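Leucine aminopeptidase (Parabacteroides distasonis, PDB 3TC8) binds zinc and, as a member of the M28 peptidase family, is probably an exopeptidase that removes amino-terminal residues from peptides. Local coordinates at residues Val97-His102 / Ile149-Ile154. Sequence-based numbering, arbitrary orientation.
Sequences VLLFAH and IGIDII
Leu99 and Asp152 join the two strands by the straightest bond of the ladder: Leu99 N to Asp152 O measures 2.9 Å, with 177° at the hydrogen. Four further backbone bonds, Val97 N to Gly150 O, Asp152 N to Val97 O, Ile154 N to Leu99 O and Ala101 N to Ile154 O, continue it, and an angle of 10° between the strand directions establishes a parallel pair. CA-H...O contacts fill the gaps, as from Ile153 CA to Leu99 O at 3.3 Å.

Leu99 can be followed outward. Its CB lies 4.0 Å from Asp152 O and about as close to Ile153 CD1; CG stands anti to the carbonyl carbon (chi1 -57°), and the chain then extends so that CD1 rests against two neighbouring isoleucines, 3.9 Å from Ile151 CG2 and 4.0 Å from Ile153 CD1. Helix 125-144 packs on this face through Leu135 and Ile138, which touch Leu99, and Ile142, which touches Ile151.

On the opposite face, the side chains of Leu98 and Ile154 cross at a slant, Leu98 CD1 meeting Ile154 CD1 at 3.6 Å and CG1 at 3.7 Å. Asp152 also points there; its buried carboxylate is satisfied by Ser88 at OD1 and by Tyr191 and a salt bridge from Arg96 at OD2.

Strand 195-200 bonds to Leu98 and Phe100 along the other edge of 97-102, making this an interior strand. Helix 125-144 links the two parallel strands in a beta-alpha-beta crossover, and just past the pairing His102 NE2 hydrogen-bonds to the zinc ligand Asp127, as expected for the central sheet of an M28 zinc peptidase, with the zinc site beyond the carboxy-terminal ends of its parallel strands.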
loop_
_atom_site.group_PDB
_atom_site.type_symbol
_atom_site.label_atom_id
_atom_site.label_comp_id
_atom_site.label_asym_id
_atom_site.label_seq_id
_atom_site.Cartn_x
_atom_site.Cartn_y
_atom_site.Cartn_z
ATOM N N VAL A 97 5.431 14.564 -2.989
ATOM C CA VAL A 97 4.676 13.445 -3.483
ATOM C C VAL A 97 4.476 12.461 -2.346
ATOM O O VAL A 97 5.392 12.194 -1.583
ATOM C CB VAL A 97 5.379 12.767 -4.664
ATOM C CG1 VAL A 97 4.718 11.452 -5.033
ATOM C CG2 VAL A 97 5.386 13.733 -5.855
ATOM N N LEU A 98 3.253 11.953 -2.206
ATOM C CA LEU A 98 2.857 10.967 -1.233
ATOM C C LEU A 98 2.851 9.573 -1.846
ATOM O O LEU A 98 2.142 9.353 -2.809
ATOM C CB LEU A 98 1.478 11.339 -0.713
ATOM C CG LEU A 98 0.827 10.332 0.250
ATOM C CD1 LEU A 98 1.599 10.148 1.494
ATOM C CD2 LEU A 98 -0.642 10.726 0.513
ATOM N N LEU A 99 3.591 8.662 -1.221
ATOM C CA LEU A 99 3.611 7.237 -1.645
ATOM C C LEU A 99 3.164 6.438 -0.427
ATOM O O LEU A 99 3.682 6.613 0.662
ATOM C CB LEU A 99 5.032 6.820 -2.046
ATOM C CG LEU A 99 5.679 7.633 -3.149
ATOM C CD1 LEU A 99 7.121 7.106 -3.401
ATOM C CD2 LEU A 99 4.892 7.629 -4.436
ATOM N N PHE A 100 2.203 5.521 -0.645
ATOM C CA PHE A 100 1.554 4.893 0.525
ATOM C C PHE A 100 1.124 3.498 0.253
ATOM O O PHE A 100 1.024 3.046 -0.875
ATOM C CB PHE A 100 0.439 5.789 1.104
ATOM C CG PHE A 100 -0.698 6.164 0.182
ATOM C CD1 PHE A 100 -0.537 7.056 -0.863
ATOM C CD2 PHE A 100 -1.974 5.703 0.432
ATOM C CE1 PHE A 100 -1.581 7.497 -1.629
ATOM C CE2 PHE A 100 -3.039 6.145 -0.356
ATOM C CZ PHE A 100 -2.863 7.032 -1.352
ATOM N N ALA A 101 0.902 2.768 1.345
ATOM C CA ALA A 101 0.490 1.354 1.334
ATOM C C ALA A 101 -0.037 1.030 2.743
ATOM O O ALA A 101 0.274 1.736 3.671
ATOM C CB ALA A 101 1.721 0.465 1.032
ATOM N N HIS A 102 -0.854 -0.012 2.821
ATOM C CA HIS A 102 -1.275 -0.481 4.149
ATOM C C HIS A 102 -0.339 -1.573 4.622
ATOM O O HIS A 102 0.147 -2.396 3.839
ATOM C CB HIS A 102 -2.741 -0.957 4.174
ATOM C CG HIS A 102 -3.002 -2.355 3.754
ATOM N ND1 HIS A 102 -3.094 -3.371 4.683
ATOM C CD2 HIS A 102 -3.208 -2.935 2.554
ATOM C CE1 HIS A 102 -3.309 -4.514 4.077
ATOM N NE2 HIS A 102 -3.422 -4.289 2.790
ATOM N N ILE A 149 12.305 16.552 -5.125
ATOM C CA ILE A 149 11.030 16.905 -4.542
ATOM C C ILE A 149 10.925 16.185 -3.229
ATOM O O ILE A 149 11.644 15.214 -2.984
ATOM C CB ILE A 149 9.891 16.501 -5.443
ATOM C CG1 ILE A 149 10.007 15.043 -5.889
ATOM C CG2 ILE A 149 9.901 17.402 -6.659
ATOM C CD1 ILE A 149 8.715 14.446 -6.257
ATOM N N GLY A 150 10.081 16.692 -2.347
ATOM C CA GLY A 150 9.862 15.992 -1.100
ATOM C C GLY A 150 9.066 14.717 -1.327
ATOM O O GLY A 150 8.217 14.697 -2.193
ATOM N N ILE A 151 9.384 13.674 -0.580
ATOM C CA ILE A 151 8.638 12.426 -0.639
ATOM C C ILE A 151 8.219 12.053 0.743
ATOM O O ILE A 151 9.035 12.026 1.679
ATOM C CB ILE A 151 9.504 11.255 -1.192
ATOM C CG1 ILE A 151 10.058 11.586 -2.600
ATOM C CG2 ILE A 151 8.682 9.981 -1.209
ATOM C CD1 ILE A 151 9.051 11.706 -3.718
ATOM N N ASP A 152 6.940 11.731 0.913
ATOM C CA ASP A 152 6.439 11.141 2.155
ATOM C C ASP A 152 6.033 9.705 1.853
ATOM O O ASP A 152 5.267 9.473 0.939
ATOM C CB ASP A 152 5.259 11.937 2.697
ATOM C CG ASP A 152 5.638 13.381 2.895
ATOM O OD1 ASP A 152 6.505 13.626 3.761
ATOM O OD2 ASP A 152 5.108 14.243 2.136
ATOM N N ILE A 153 6.597 8.791 2.620
ATOM C CA ILE A 153 6.249 7.370 2.577
ATOM C C ILE A 153 5.301 7.158 3.754
ATOM O O ILE A 153 5.728 7.408 4.897
ATOM C CB ILE A 153 7.481 6.489 2.731
ATOM C CG1 ILE A 153 8.608 6.794 1.737
ATOM C CG2 ILE A 153 7.096 5.041 2.794
ATOM C CD1 ILE A 153 8.288 6.435 0.338
ATOM N N ILE A 154 4.121 6.663 3.513
ATOM C CA ILE A 154 3.187 6.367 4.613
ATOM C C ILE A 154 2.716 4.920 4.547
ATOM O O ILE A 154 2.218 4.465 3.546
ATOM C CB ILE A 154 1.977 7.315 4.722
ATOM C CG1 ILE A 154 2.472 8.763 4.783
ATOM C CG2 ILE A 154 1.144 6.906 5.945
ATOM C CD1 ILE A 154 1.367 9.817 5.041
#